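Local coordinates for catechol O-methyltransferase (Niastella koreensis, PDB 7CVW), which transfers the methyl group of S-adenosyl-L-methionine to catechol-like compounds in a magnesium-dependent reaction, making meta- and para-methylated products in equal proportion, at residues N60-G65 and R84-E89; F133-I138 and L161-N166; I39-N44 and A68-I73. All coordinates share one frame; numbering follows the deposited sequence.

Contact 1 of 3, residues N60-G65 and R84-E89. With SAH (S-adenosyl-L-homocysteine), chain E.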
loop_
_atom_site.group_PDB
_atom_site.type_symbol
_atom_site.label_atom_id
_atom_site.label_comp_id
_atom_site.label_asym_id
_atom_site.label_seq_id
_atom_site.Cartn_x
_atom_site.Cartn_y
_atom_site.Cartn_z
ATOM N N ASN A 60 -7.661 16.436 -6.235
ATOM C CA ASN A 60 -8.713 16.766 -5.246
ATOM C C ASN A 60 -8.726 15.670 -4.187
ATOM O O ASN A 60 -9.014 14.516 -4.509
ATOM C CB ASN A 60 -10.071 16.950 -5.917
ATOM C CG ASN A 60 -10.121 18.245 -6.702
ATOM O OD1 ASN A 60 -10.063 19.329 -6.123
ATOM N ND2 ASN A 60 -10.169 18.148 -8.022
ATOM N N ILE A 61 -8.407 16.037 -2.957
ATOM C CA ILE A 61 -8.305 15.058 -1.845
ATOM C C ILE A 61 -9.259 15.489 -0.739
ATOM O O ILE A 61 -9.382 16.720 -0.487
ATOM C CB ILE A 61 -6.860 14.907 -1.345
ATOM C CG1 ILE A 61 -5.942 14.337 -2.438
ATOM C CG2 ILE A 61 -6.830 14.031 -0.100
ATOM C CD1 ILE A 61 -4.507 14.362 -2.047
ATOM N N LEU A 62 -9.943 14.519 -0.134
ATOM C CA LEU A 62 -10.814 14.752 1.046
ATOM C C LEU A 62 -10.233 13.989 2.212
ATOM O O LEU A 62 -9.960 12.795 2.059
ATOM C CB LEU A 62 -12.240 14.274 0.762
ATOM C CG LEU A 62 -13.243 14.333 1.913
ATOM C CD1 LEU A 62 -13.475 15.748 2.417
ATOM C CD2 LEU A 62 -14.555 13.756 1.451
ATOM N N GLU A 63 -10.119 14.641 3.364
ATOM C CA GLU A 63 -9.667 13.977 4.607
ATOM C C GLU A 63 -10.699 14.200 5.707
ATOM O O GLU A 63 -11.218 15.324 5.847
ATOM C CB GLU A 63 -8.322 14.540 5.038
ATOM C CG GLU A 63 -7.884 14.108 6.422
ATOM C CD GLU A 63 -6.499 14.632 6.755
ATOM O OE1 GLU A 63 -6.372 15.880 6.940
ATOM O OE2 GLU A 63 -5.542 13.817 6.804
ATOM N N LEU A 64 -11.017 13.155 6.446
ATOM C CA LEU A 64 -11.875 13.263 7.654
ATOM C C LEU A 64 -10.955 13.070 8.844
ATOM O O LEU A 64 -10.363 11.990 8.954
ATOM C CB LEU A 64 -12.944 12.171 7.651
ATOM C CG LEU A 64 -14.150 12.375 6.753
ATOM C CD1 LEU A 64 -13.787 12.770 5.355
ATOM C CD2 LEU A 64 -15.009 11.118 6.730
ATOM N N GLY A 65 -10.859 14.083 9.686
ATOM C CA GLY A 65 -10.041 14.008 10.891
ATOM C C GLY A 65 -8.686 14.639 10.649
ATOM O O GLY A 65 -7.764 13.958 10.168
ATOM N N ARG A 84 -6.349 20.698 -4.630
ATOM C CA ARG A 84 -7.009 21.108 -3.379
ATOM C C ARG A 84 -7.157 19.905 -2.462
ATOM O O ARG A 84 -7.392 18.781 -2.950
ATOM C CB ARG A 84 -8.382 21.720 -3.678
ATOM C CG ARG A 84 -8.337 23.018 -4.475
ATOM C CD ARG A 84 -7.724 24.170 -3.689
ATOM N NE ARG A 84 -7.662 25.405 -4.466
ATOM C CZ ARG A 84 -6.635 25.815 -5.218
ATOM N NH1 ARG A 84 -5.522 25.107 -5.320
ATOM N NH2 ARG A 84 -6.732 26.964 -5.869
ATOM N N LEU A 85 -7.013 20.146 -1.170
ATOM C CA LEU A 85 -7.360 19.153 -0.134
ATOM C C LEU A 85 -8.347 19.806 0.833
ATOM O O LEU A 85 -8.079 20.882 1.379
ATOM C CB LEU A 85 -6.081 18.680 0.555
ATOM C CG LEU A 85 -6.235 17.485 1.496
ATOM C CD1 LEU A 85 -4.922 16.738 1.614
ATOM C CD2 LEU A 85 -6.727 17.918 2.857
ATOM N N ILE A 86 -9.486 19.173 1.015
ATOM C CA ILE A 86 -10.496 19.597 2.021
ATOM C C ILE A 86 -10.385 18.637 3.208
ATOM O O ILE A 86 -10.378 17.437 2.994
ATOM C CB ILE A 86 -11.900 19.583 1.395
ATOM C CG1 ILE A 86 -11.981 20.541 0.200
ATOM C CG2 ILE A 86 -12.921 19.905 2.461
ATOM C CD1 ILE A 86 -13.293 20.473 -0.557
ATOM N N THR A 87 -10.202 19.152 4.417
ATOM C CA THR A 87 -10.073 18.286 5.620
ATOM C C THR A 87 -11.121 18.724 6.628
ATOM O O THR A 87 -11.326 19.954 6.782
ATOM C CB THR A 87 -8.625 18.297 6.118
ATOM O OG1 THR A 87 -8.482 17.364 7.202
ATOM C CG2 THR A 87 -8.168 19.674 6.535
ATOM N N LEU A 88 -11.746 17.760 7.296
ATOM C CA LEU A 88 -12.876 18.003 8.222
ATOM C C LEU A 88 -12.407 17.733 9.648
ATOM O O LEU A 88 -11.752 16.711 9.896
ATOM C CB LEU A 88 -14.048 17.103 7.864
ATOM C CG LEU A 88 -14.479 17.099 6.402
ATOM C CD1 LEU A 88 -15.783 16.329 6.203
ATOM C CD2 LEU A 88 -14.527 18.478 5.797
ATOM N N GLU A 89 -12.636 18.689 10.543
ATOM C CA GLU A 89 -12.189 18.580 11.941
ATOM C C GLU A 89 -13.261 19.155 12.857
ATOM O O GLU A 89 -13.551 20.354 12.751
ATOM C CB GLU A 89 -10.866 19.330 12.099
ATOM C CG GLU A 89 -10.405 19.397 13.545
ATOM C CD GLU A 89 -10.290 18.029 14.211
ATOM O OE1 GLU A 89 -9.606 17.124 13.656
ATOM O OE2 GLU A 89 -10.899 17.847 15.282
HETATM N N SAH E . -5.414 12.179 10.309
HETATM C CA SAH E . -4.739 12.783 11.475
HETATM C CB SAH E . -5.272 12.182 12.784
HETATM C CG SAH E . -6.738 12.365 12.998
HETATM S SD SAH E . -7.032 11.969 14.769
HETATM C C SAH E . -3.243 12.505 11.308
HETATM O O SAH E . -2.493 13.400 11.459
HETATM O OXT SAH E . -2.955 11.384 11.057
HETATM C "C5'" SAH E . -8.851 12.023 14.808
HETATM C "C4'" SAH E . -9.369 13.425 14.637
HETATM O "O4'" SAH E . -10.769 13.310 14.356
HETATM C "C3'" SAH E . -9.270 14.350 15.870
HETATM O "O3'" SAH E . -8.646 15.586 15.573
HETATM C "C2'" SAH E . -10.726 14.561 16.292
HETATM O "O2'" SAH E . -10.975 15.808 16.882
HETATM C "C1'" SAH E . -11.419 14.392 14.953
HETATM N N9 SAH E . -12.833 14.105 15.033
HETATM C C8 SAH E . -13.507 13.468 16.032
HETATM N N7 SAH E . -14.791 13.398 15.820
HETATM C C5 SAH E . -14.981 14.028 14.607
HETATM C C6 SAH E . -16.125 14.276 13.823
HETATM N N6 SAH E . -17.344 13.932 14.181
HETATM N N1 SAH E . -15.955 14.936 12.675
HETATM C C2 SAH E . -14.720 15.296 12.325
HETATM N N3 SAH E . -13.586 15.134 12.983
HETATM C C4 SAH E . -13.774 14.463 14.114
#
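Strands 60-64 and 84-89 are the two parallel strands of a beta-alpha-beta unit in the Rossmann-like methyltransferase fold, with Glu63 and Thr87 meeting side by side on one face. The backbones run in register, Ile61 beside Leu85 and Leu62 beside Ile86. Ile61 N bonds to Arg84 O at 2.9 Å, Ile61 O receives Ile86 N, and the alternation continues to Gly65 N on Leu88 O at 2.8 Å. On the Ile61 face, CG2 of Ile61 packs on CD1 of Leu85 at 3.7 Å; on the other face, Leu62 CD1 packs loosely against Ile86 CG2 and Leu88 CG. Glu63 reaches out with CG anti to the backbone N (chi1 170°), and its OE1 takes the hydroxyl of Thr87, OG1 to OE1 2.6 Å, on the anti lone pair. Thr72 binds that same OE1, while OE2 is bonded to Ser71. Just past strand 60-64, Gly65 O accepts the amino N of SAH at 3.0 Å. Glu89 folds at chi2 (55°) and grips the ribose with both oxygens, OE1 to O3' and OE2 to O2' at 2.6 Å each. Three hydroxyls around the buried Glu63 carboxylate would favour its ionised form, and a negative charge there would probably suit the nearby amino group of SAH.

Contact 2 of 3, residues F133-I138 and L161-N166; sequences FDMIFI and LIVADN. With MG (magnesium ion), chain C.
Val163 O is gripped twice by the neighbouring strand: Ile138 N donates to it at 2.8 Å, almost straight (170° at the hydrogen), and CA of Phe137 adds a C-H contact at 3.4 Å. This is the parallel pairing of strands 133-138 and 160-165, inside the central sheet of the Rossmann-like fold. Ile136 O takes Val163 N in the same way, and Asp165 N closes on Ile138 O at 3.1 Å. Met135, Phe137, Leu161 and Val163 share one face, where helix 43-55 covers the first three. The extended Met135 puts its CE near Val163 CG2, and the ring of Phe137, swung out anti to the backbone N (chi1 -177°), lays CD1 against Val163 CG1 at 3.8 Å. Its CE1 then touches Asp165 CB, with ring and carboxylate planes 32° apart. On the opposite face Ile138 CD1 meets Ile162 CG2 at 3.8 Å, under helix 145-154. Beyond Ala164 the chain supplies the metal site: Asp165 and Asn166, with Asp139 completing it. Asn166 is fixed further by Asp213 at its ND2 and by Lys142 at its OD1. The magnesium ion is held by Asp165 OD2 and Asn166 OD1, each at 2.4 Å, and by two waters.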
loop_
_atom_site.group_PDB
_atom_site.type_symbol
_atom_site.label_atom_id
_atom_site.label_comp_id
_atom_site.label_asym_id
_atom_site.label_seq_id
_atom_site.Cartn_x
_atom_site.Cartn_y
_atom_site.Cartn_z
ATOM N N PHE A 133 -13.651 13.345 -5.569
ATOM C CA PHE A 133 -12.287 13.335 -5.013
ATOM C C PHE A 133 -11.528 12.151 -5.591
ATOM O O PHE A 133 -12.126 11.085 -5.756
ATOM C CB PHE A 133 -12.317 13.299 -3.483
ATOM C CG PHE A 133 -12.974 14.526 -2.901
ATOM C CD1 PHE A 133 -12.226 15.670 -2.689
ATOM C CD2 PHE A 133 -14.325 14.533 -2.575
ATOM C CE1 PHE A 133 -12.818 16.825 -2.189
ATOM C CE2 PHE A 133 -14.904 15.671 -2.036
ATOM C CZ PHE A 133 -14.153 16.817 -1.856
ATOM N N ASP A 134 -10.244 12.340 -5.847
ATOM C CA ASP A 134 -9.367 11.282 -6.403
ATOM C C ASP A 134 -8.960 10.341 -5.274
ATOM O O ASP A 134 -8.730 9.147 -5.547
ATOM C CB ASP A 134 -8.148 11.928 -7.048
ATOM C CG ASP A 134 -8.529 12.879 -8.162
ATOM O OD1 ASP A 134 -9.199 12.407 -9.085
ATOM O OD2 ASP A 134 -8.248 14.098 -8.054
ATOM N N MET A 135 -8.829 10.882 -4.056
ATOM C CA MET A 135 -8.414 10.114 -2.860
ATOM C C MET A 135 -9.161 10.658 -1.647
ATOM O O MET A 135 -9.349 11.883 -1.552
ATOM C CB MET A 135 -6.910 10.201 -2.643
ATOM C CG MET A 135 -6.433 9.392 -1.471
ATOM S SD MET A 135 -4.632 9.379 -1.453
ATOM C CE MET A 135 -4.252 8.689 0.153
ATOM N N ILE A 136 -9.611 9.749 -0.782
ATOM C CA ILE A 136 -10.367 10.100 0.449
ATOM C C ILE A 136 -9.714 9.357 1.594
ATOM O O ILE A 136 -9.552 8.117 1.469
ATOM C CB ILE A 136 -11.868 9.776 0.312
ATOM C CG1 ILE A 136 -12.458 10.469 -0.922
ATOM C CG2 ILE A 136 -12.612 10.160 1.580
ATOM C CD1 ILE A 136 -13.899 10.186 -1.186
ATOM N N PHE A 137 -9.339 10.077 2.644
ATOM C CA PHE A 137 -8.724 9.493 3.857
ATOM C C PHE A 137 -9.712 9.642 4.998
ATOM O O PHE A 137 -9.978 10.762 5.429
ATOM C CB PHE A 137 -7.360 10.123 4.143
ATOM C CG PHE A 137 -6.615 9.535 5.316
ATOM C CD1 PHE A 137 -6.464 8.160 5.435
ATOM C CD2 PHE A 137 -6.027 10.341 6.289
ATOM C CE1 PHE A 137 -5.773 7.619 6.505
ATOM C CE2 PHE A 137 -5.334 9.786 7.353
ATOM C CZ PHE A 137 -5.189 8.430 7.447
ATOM N N ILE A 138 -10.261 8.527 5.455
ATOM C CA ILE A 138 -11.207 8.458 6.597
ATOM C C ILE A 138 -10.411 8.189 7.872
ATOM O O ILE A 138 -9.841 7.090 8.020
ATOM C CB ILE A 138 -12.259 7.377 6.373
ATOM C CG1 ILE A 138 -13.012 7.614 5.065
ATOM C CG2 ILE A 138 -13.184 7.312 7.579
ATOM C CD1 ILE A 138 -14.035 6.554 4.759
ATOM N N LEU A 161 -9.590 6.248 -4.748
ATOM C CA LEU A 161 -8.996 5.450 -3.667
ATOM C C LEU A 161 -9.549 5.982 -2.361
ATOM O O LEU A 161 -9.378 7.196 -2.094
ATOM C CB LEU A 161 -7.478 5.590 -3.688
ATOM C CG LEU A 161 -6.755 4.938 -2.522
ATOM C CD1 LEU A 161 -6.935 3.435 -2.532
ATOM C CD2 LEU A 161 -5.277 5.320 -2.549
ATOM N N ILE A 162 -10.133 5.090 -1.557
ATOM C CA ILE A 162 -10.609 5.412 -0.194
ATOM C C ILE A 162 -9.741 4.615 0.763
ATOM O O ILE A 162 -9.603 3.393 0.597
ATOM C CB ILE A 162 -12.103 5.103 -0.002
ATOM C CG1 ILE A 162 -12.946 5.807 -1.055
ATOM C CG2 ILE A 162 -12.526 5.502 1.405
ATOM C CD1 ILE A 162 -14.358 5.300 -1.174
ATOM N N VAL A 163 -9.126 5.319 1.702
ATOM C CA VAL A 163 -8.248 4.737 2.744
ATOM C C VAL A 163 -8.900 5.015 4.089
ATOM O O VAL A 163 -9.322 6.170 4.307
ATOM C CB VAL A 163 -6.844 5.359 2.688
ATOM C CG1 VAL A 163 -5.945 4.779 3.767
ATOM C CG2 VAL A 163 -6.231 5.193 1.321
ATOM N N ALA A 164 -8.993 4.019 4.952
ATOM C CA ALA A 164 -9.559 4.189 6.304
ATOM C C ALA A 164 -8.525 3.715 7.314
ATOM O O ALA A 164 -8.100 2.552 7.216
ATOM C CB ALA A 164 -10.860 3.426 6.465
ATOM N N ASP A 165 -8.120 4.572 8.247
ATOM C CA ASP A 165 -7.077 4.206 9.232
ATOM C C ASP A 165 -7.701 3.517 10.452
ATOM O O ASP A 165 -8.879 3.764 10.764
ATOM C CB ASP A 165 -6.273 5.439 9.656
ATOM C CG ASP A 165 -4.967 5.153 10.363
ATOM O OD1 ASP A 165 -4.411 4.068 10.124
ATOM O OD2 ASP A 165 -4.496 6.039 11.137
ATOM N N ASN A 166 -6.893 2.715 11.158
ATOM C CA ASN A 166 -7.238 2.210 12.519
ATOM C C ASN A 166 -8.377 1.187 12.452
ATOM O O ASN A 166 -9.325 1.258 13.257
ATOM C CB ASN A 166 -7.602 3.347 13.479
ATOM C CG ASN A 166 -6.570 4.460 13.498
ATOM O OD1 ASN A 166 -6.893 5.592 13.147
ATOM N ND2 ASN A 166 -5.339 4.151 13.880
HETATM MG MG MG C . -5.538 7.540 12.662
HETATM O O HOH W 1 -3.611 8.944 12.669
HETATM O O HOH W 2 -6.982 8.675 14.358
#

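Contact 3 of 3, residues I39-N44 and A68-I73. With SAH (S-adenosyl-L-homocysteine), chain E.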
loop_
_atom_site.group_PDB
_atom_site.type_symbol
_atom_site.label_atom_id
_atom_site.label_comp_id
_atom_site.label_asym_id
_atom_site.label_seq_id
_atom_site.Cartn_x
_atom_site.Cartn_y
_atom_site.Cartn_z
ATOM N N ILE A 39 -1.681 11.098 18.208
ATOM C CA ILE A 39 -2.289 10.014 17.386
ATOM C C ILE A 39 -2.182 10.309 15.888
ATOM O O ILE A 39 -2.954 9.706 15.127
ATOM C CB ILE A 39 -3.730 9.746 17.840
ATOM C CG1 ILE A 39 -4.674 10.939 17.662
ATOM C CG2 ILE A 39 -3.714 9.238 19.282
ATOM C CD1 ILE A 39 -6.130 10.671 17.998
ATOM N N SER A 40 -1.256 11.162 15.463
ATOM C CA SER A 40 -0.981 11.362 14.015
ATOM C C SER A 40 -0.571 10.045 13.387
ATOM O O SER A 40 -0.012 9.182 14.087
ATOM C CB SER A 40 0.135 12.342 13.739
ATOM O OG SER A 40 -0.068 13.603 14.375
ATOM N N VAL A 41 -0.728 9.927 12.078
ATOM C CA VAL A 41 -0.031 8.820 11.361
ATOM C C VAL A 41 1.480 8.915 11.642
ATOM O O VAL A 41 2.015 9.995 11.959
ATOM C CB VAL A 41 -0.299 8.790 9.849
ATOM C CG1 VAL A 41 -1.771 8.497 9.585
ATOM C CG2 VAL A 41 0.167 10.061 9.138
ATOM N N SER A 42 2.166 7.787 11.530
ATOM C CA SER A 42 3.639 7.750 11.692
ATOM C C SER A 42 4.284 8.383 10.467
ATOM O O SER A 42 3.644 8.520 9.415
ATOM C CB SER A 42 4.101 6.332 11.854
ATOM O OG SER A 42 3.930 5.621 10.627
ATOM N N PRO A 43 5.560 8.795 10.547
ATOM C CA PRO A 43 6.272 9.297 9.376
ATOM C C PRO A 43 6.180 8.358 8.163
ATOM O O PRO A 43 5.905 8.795 7.060
ATOM C CB PRO A 43 7.718 9.454 9.900
ATOM C CG PRO A 43 7.516 9.758 11.370
ATOM C CD PRO A 43 6.374 8.854 11.771
ATOM N N ASN A 44 6.375 7.053 8.385
ATOM C CA ASN A 44 6.401 6.118 7.237
ATOM C C ASN A 44 4.983 5.940 6.699
ATOM O O ASN A 44 4.843 5.688 5.498
ATOM C CB ASN A 44 7.033 4.784 7.604
ATOM C CG ASN A 44 8.524 4.866 7.870
ATOM O OD1 ASN A 44 9.217 5.676 7.251
ATOM N ND2 ASN A 44 8.978 4.013 8.774
ATOM N N ALA A 68 -3.640 17.784 13.998
ATOM C CA ALA A 68 -2.719 18.931 13.830
ATOM C C ALA A 68 -2.308 19.087 12.355
ATOM O O ALA A 68 -1.436 19.897 12.065
ATOM C CB ALA A 68 -1.532 18.728 14.744
ATOM N N GLY A 69 -2.887 18.306 11.448
ATOM C CA GLY A 69 -2.607 18.431 10.011
ATOM C C GLY A 69 -1.381 17.652 9.570
ATOM O O GLY A 69 -0.895 17.936 8.469
ATOM N N TYR A 70 -0.882 16.706 10.370
ATOM C CA TYR A 70 0.342 15.922 10.038
ATOM C C TYR A 70 0.071 15.100 8.768
ATOM O O TYR A 70 0.806 15.199 7.768
ATOM C CB TYR A 70 0.787 15.094 11.242
ATOM C CG TYR A 70 2.095 14.402 11.006
ATOM C CD1 TYR A 70 2.102 13.153 10.432
ATOM C CD2 TYR A 70 3.303 15.005 11.315
ATOM C CE1 TYR A 70 3.285 12.481 10.163
ATOM C CE2 TYR A 70 4.497 14.351 11.044
ATOM C CZ TYR A 70 4.484 13.095 10.473
ATOM O OH TYR A 70 5.646 12.472 10.147
ATOM N N SER A 71 -0.980 14.280 8.770
ATOM C CA SER A 71 -1.354 13.464 7.583
ATOM C C SER A 71 -1.671 14.416 6.432
ATOM O O SER A 71 -1.317 14.094 5.284
ATOM C CB SER A 71 -2.494 12.527 7.836
ATOM O OG SER A 71 -3.627 13.211 8.325
ATOM N N THR A 72 -2.329 15.539 6.734
ATOM C CA THR A 72 -2.751 16.555 5.749
ATOM C C THR A 72 -1.538 17.073 4.967
ATOM O O THR A 72 -1.589 17.180 3.724
ATOM C CB THR A 72 -3.467 17.692 6.479
ATOM O OG1 THR A 72 -4.277 17.114 7.514
ATOM C CG2 THR A 72 -4.259 18.514 5.481
ATOM N N ILE A 73 -0.471 17.408 5.671
ATOM C CA ILE A 73 0.749 17.952 5.009
ATOM C C ILE A 73 1.344 16.903 4.063
ATOM O O ILE A 73 1.716 17.250 2.940
ATOM C CB ILE A 73 1.763 18.418 6.065
ATOM C CG1 ILE A 73 1.221 19.658 6.781
ATOM C CG2 ILE A 73 3.131 18.665 5.450
ATOM C CD1 ILE A 73 1.901 19.988 8.090
HETATM N N SAH E . -5.414 12.179 10.309
HETATM C CA SAH E . -4.739 12.783 11.475
HETATM C CB SAH E . -5.272 12.182 12.784
HETATM C CG SAH E . -6.738 12.365 12.998
HETATM S SD SAH E . -7.032 11.969 14.769
HETATM C C SAH E . -3.243 12.505 11.308
HETATM O O SAH E . -2.493 13.400 11.459
HETATM O OXT SAH E . -2.955 11.384 11.057
HETATM C "C5'" SAH E . -8.851 12.023 14.808
HETATM C "C4'" SAH E . -9.369 13.425 14.637
HETATM O "O4'" SAH E . -10.769 13.310 14.356
HETATM C "C3'" SAH E . -9.270 14.350 15.870
HETATM O "O3'" SAH E . -8.646 15.586 15.573
HETATM C "C2'" SAH E . -10.726 14.561 16.292
HETATM O "O2'" SAH E . -10.975 15.808 16.882
HETATM C "C1'" SAH E . -11.419 14.392 14.953
HETATM N N9 SAH E . -12.833 14.105 15.033
HETATM C C8 SAH E . -13.507 13.468 16.032
HETATM N N7 SAH E . -14.791 13.398 15.820
HETATM C C5 SAH E . -14.981 14.028 14.607
HETATM C C6 SAH E . -16.125 14.276 13.823
HETATM N N6 SAH E . -17.344 13.932 14.181
HETATM N N1 SAH E . -15.955 14.936 12.675
HETATM C C2 SAH E . -14.720 15.296 12.325
HETATM N N3 SAH E . -13.586 15.134 12.983
HETATM C C4 SAH E . -13.774 14.463 14.114
#
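Val41 and Tyr70 make the close-fitting half of this contact. The CE1 atom of Tyr70 sits 3.3 Å from Val41 O, and Val41 CG2 comes in at the edge of the ring, in its plane, 3.9 Å from CD1. That same methyl also rests on Ser71 CB, since Val41 holds CG2 between its backbone N and carbonyl carbon. The tyrosine ring reaches the loop because its CG is anti to the backbone N (chi1 -174°), which lays the ring alongside residues 40 to 43. Ser40 rests beside the base of the side chain, its OG 3.6 Å from Tyr70 CB. Pro43 CA also comes close, 3.3 Å from Tyr70 OH at the ring edge, but the residue is partly exposed; that hydroxyl is bonded to Glu20. Between the segments lies the carboxylate of SAH, in the usual place for a class I SAM-dependent methyltransferase: the start of the helix that follows the first strand of the Rossmann-like sheet. Gly69 is the N-cap of that helix, 70-76. Ser71 N, in its first turn, donates to SAH O at 3.2 Å, and Val41 N, from the loop, donates to OXT at 2.9 Å, so each oxygen has a backbone N-H from a different segment. The helix start would probably favour the negative charge. Ser71 OG accepts the amino N of SAH at 2.9 Å and is also bonded to Glu63. The loose side is at Ile39, which is exposed and misses segment 68-73, but sets its CD1 3.6 Å from the sulfur, SD, of SAH.

From the N terminus, contact 3 opens first, at residues 39-44, and the chain then runs through helix 43-55 into strand 60-64, where contact 1 opens. Contact 3 closes at 68-73 before contact 1 closes at 84-89, so the two loops cross. Contact 2 follows in series: it opens at 133-138, after contact 1 has closed, and ends at 161-166. In space, strand 60-64 lies between 84-89 and 133-138, with Leu64 N probably bonded to Phe137 O at 2.8 Å, so contacts 1 and 2 belong to one sheet. Contact 3 ties the loop before helix 43-55, and that helix's first residue, to the start of helix 70-76; its Val41 packs near Phe137 and Asp165 of contact 2.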